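Local coordinates for protein oxidoreductase, 2OG-Fe(II) oxygenase family (Burkholderia pseudomallei, PDB 6N1F) that binds iron and is probably an oxidoreductase of the iron- and 2-oxoglutarate-dependent oxygenase family, at residues V55-A59 with H60-R64. Sequence-based numbering, arbitrary orientation.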
loop_
_atom_site.group_PDB
_atom_site.type_symbol
_atom_site.label_atom_id
_atom_site.label_comp_id
_atom_site.label_asym_id
_atom_site.label_seq_id
_atom_site.Cartn_x
_atom_site.Cartn_y
_atom_site.Cartn_z
ATOM N N VAL A 55 -1.219 10.003 -11.271
ATOM C CA VAL A 55 -1.945 11.024 -10.517
ATOM C C VAL A 55 -1.270 11.302 -9.177
ATOM O O VAL A 55 -0.906 12.442 -8.877
ATOM C CB VAL A 55 -3.410 10.598 -10.332
ATOM C CG1 VAL A 55 -4.095 11.448 -9.282
ATOM C CG2 VAL A 55 -4.150 10.643 -11.681
ATOM N N ALA A 56 -1.088 10.268 -8.347
ATOM C CA ALA A 56 -0.617 10.528 -6.986
ATOM C C ALA A 56 0.884 10.804 -6.932
ATOM O O ALA A 56 1.336 11.649 -6.146
ATOM C CB ALA A 56 -0.958 9.350 -6.073
ATOM N N PHE A 57 1.672 10.071 -7.719
ATOM C CA PHE A 57 3.118 10.230 -7.771
ATOM C C PHE A 57 3.535 10.338 -9.227
ATOM O O PHE A 57 3.151 9.496 -10.043
ATOM C CB PHE A 57 3.813 9.051 -7.116
ATOM C CG PHE A 57 3.509 8.919 -5.671
ATOM C CD1 PHE A 57 4.324 9.527 -4.729
ATOM C CD2 PHE A 57 2.409 8.203 -5.241
ATOM C CE1 PHE A 57 4.050 9.414 -3.377
ATOM C CE2 PHE A 57 2.128 8.089 -3.888
ATOM C CZ PHE A 57 2.950 8.698 -2.956
ATOM N N ASP A 58 4.285 11.386 -9.550
ATOM C CA ASP A 58 4.690 11.609 -10.924
ATOM C C ASP A 58 5.649 10.501 -11.353
ATOM O O ASP A 58 6.186 9.761 -10.523
ATOM C CB ASP A 58 5.313 13.002 -11.073
ATOM C CG ASP A 58 4.303 14.129 -10.814
ATOM O OD1 ASP A 58 3.083 13.881 -10.915
ATOM O OD2 ASP A 58 4.724 15.271 -10.518
ATOM N N ALA A 59 5.823 10.347 -12.670
ATOM C CA ALA A 59 6.654 9.246 -13.146
ATOM C C ALA A 59 8.108 9.438 -12.725
ATOM O O ALA A 59 8.771 8.486 -12.296
ATOM C CB ALA A 59 6.545 9.104 -14.665
ATOM N N HIS A 60 8.626 10.667 -12.829
ATOM C CA HIS A 60 10.014 10.859 -12.430
ATOM C C HIS A 60 10.197 10.632 -10.933
ATOM O O HIS A 60 11.281 10.236 -10.510
ATOM C CB HIS A 60 10.519 12.242 -12.854
ATOM C CG HIS A 60 9.951 13.368 -12.057
ATOM N ND1 HIS A 60 8.796 14.026 -12.422
ATOM C CD2 HIS A 60 10.386 13.965 -10.920
ATOM C CE1 HIS A 60 8.539 14.978 -11.539
ATOM N NE2 HIS A 60 9.489 14.965 -10.622
ATOM N N GLU A 61 9.150 10.845 -10.132
ATOM C CA GLU A 61 9.225 10.572 -8.701
ATOM C C GLU A 61 9.252 9.075 -8.426
ATOM O O GLU A 61 9.987 8.608 -7.546
ATOM C CB GLU A 61 8.039 11.212 -7.983
ATOM C CG GLU A 61 7.967 12.739 -8.124
ATOM C CD GLU A 61 6.752 13.331 -7.429
ATOM O OE1 GLU A 61 5.631 12.834 -7.665
ATOM O OE2 GLU A 61 6.914 14.274 -6.622
ATOM N N LEU A 62 8.441 8.307 -9.152
ATOM C CA LEU A 62 8.501 6.858 -9.003
ATOM C C LEU A 62 9.847 6.329 -9.459
ATOM O O LEU A 62 10.395 5.415 -8.840
ATOM C CB LEU A 62 7.368 6.185 -9.774
ATOM C CG LEU A 62 6.010 6.435 -9.117
ATOM C CD1 LEU A 62 4.941 5.548 -9.715
ATOM C CD2 LEU A 62 6.087 6.249 -7.600
ATOM N N ALA A 63 10.386 6.887 -10.544
ATOM C CA ALA A 63 11.741 6.541 -10.964
ATOM C C ALA A 63 12.748 6.762 -9.836
ATOM O O ALA A 63 13.605 5.909 -9.587
ATOM C CB ALA A 63 12.126 7.353 -12.200
ATOM N N ARG A 64 12.646 7.885 -9.129
ATOM C CA ARG A 64 13.554 8.132 -8.016
ATOM C C ARG A 64 13.368 7.092 -6.918
ATOM O O ARG A 64 14.339 6.489 -6.440
ATOM C CB ARG A 64 13.342 9.540 -7.466
ATOM C CG ARG A 64 14.405 9.971 -6.467
ATOM C CD ARG A 64 14.102 11.358 -5.906
ATOM N NE ARG A 64 15.151 11.838 -5.006
ATOM C CZ ARG A 64 14.959 12.756 -4.060
ATOM N NH1 ARG A 64 13.755 13.287 -3.888
ATOM N NH2 ARG A 64 15.964 13.134 -3.278
#
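E61 reaches back from the first turn of helix 59-70 to the backbone of D58, the N-cap residue. Its OE1 accepts the D58 N-H at 2.7 Å, at 159° and through the lone pair turned away from OE2. The chain gets there by setting CG anti to the carbonyl carbon (chi1 -61°) and running extended beyond it. This is half of a capping box, the N3 glutamate closing on the N-cap amide; the reciprocal bond from the D58 side chain is absent. The two side chains slant across one another, their carboxylate planes 28° apart; D58 OD2 lies 3.9 Å from E61 OE1, like charges probably eased by R121, salt-bridged to D58 OD2, and R122, salt-bridged to E61 OE2. H60 runs alongside D58 and points the same way, its CE1 3.8 Å from D58 CB, while E61 CG lies over one face of the imidazole near its rim. On the buried side, L62 crosses F57 at about a right angle, CD2 packing on F57 CB at 3.6 Å. The helix starts with L62 N bonded to D58 O at 3.0 Å and A63 N to A59 O at 2.9 Å. Both arginines belong to helix 120-130, R122 also hydrogen-bonding A56 O; F57 touches L117 of helix 109-117, and F57 and L62 rest on I170, so the helix start packs on strand 166-171 of the seven-stranded antiparallel sheet.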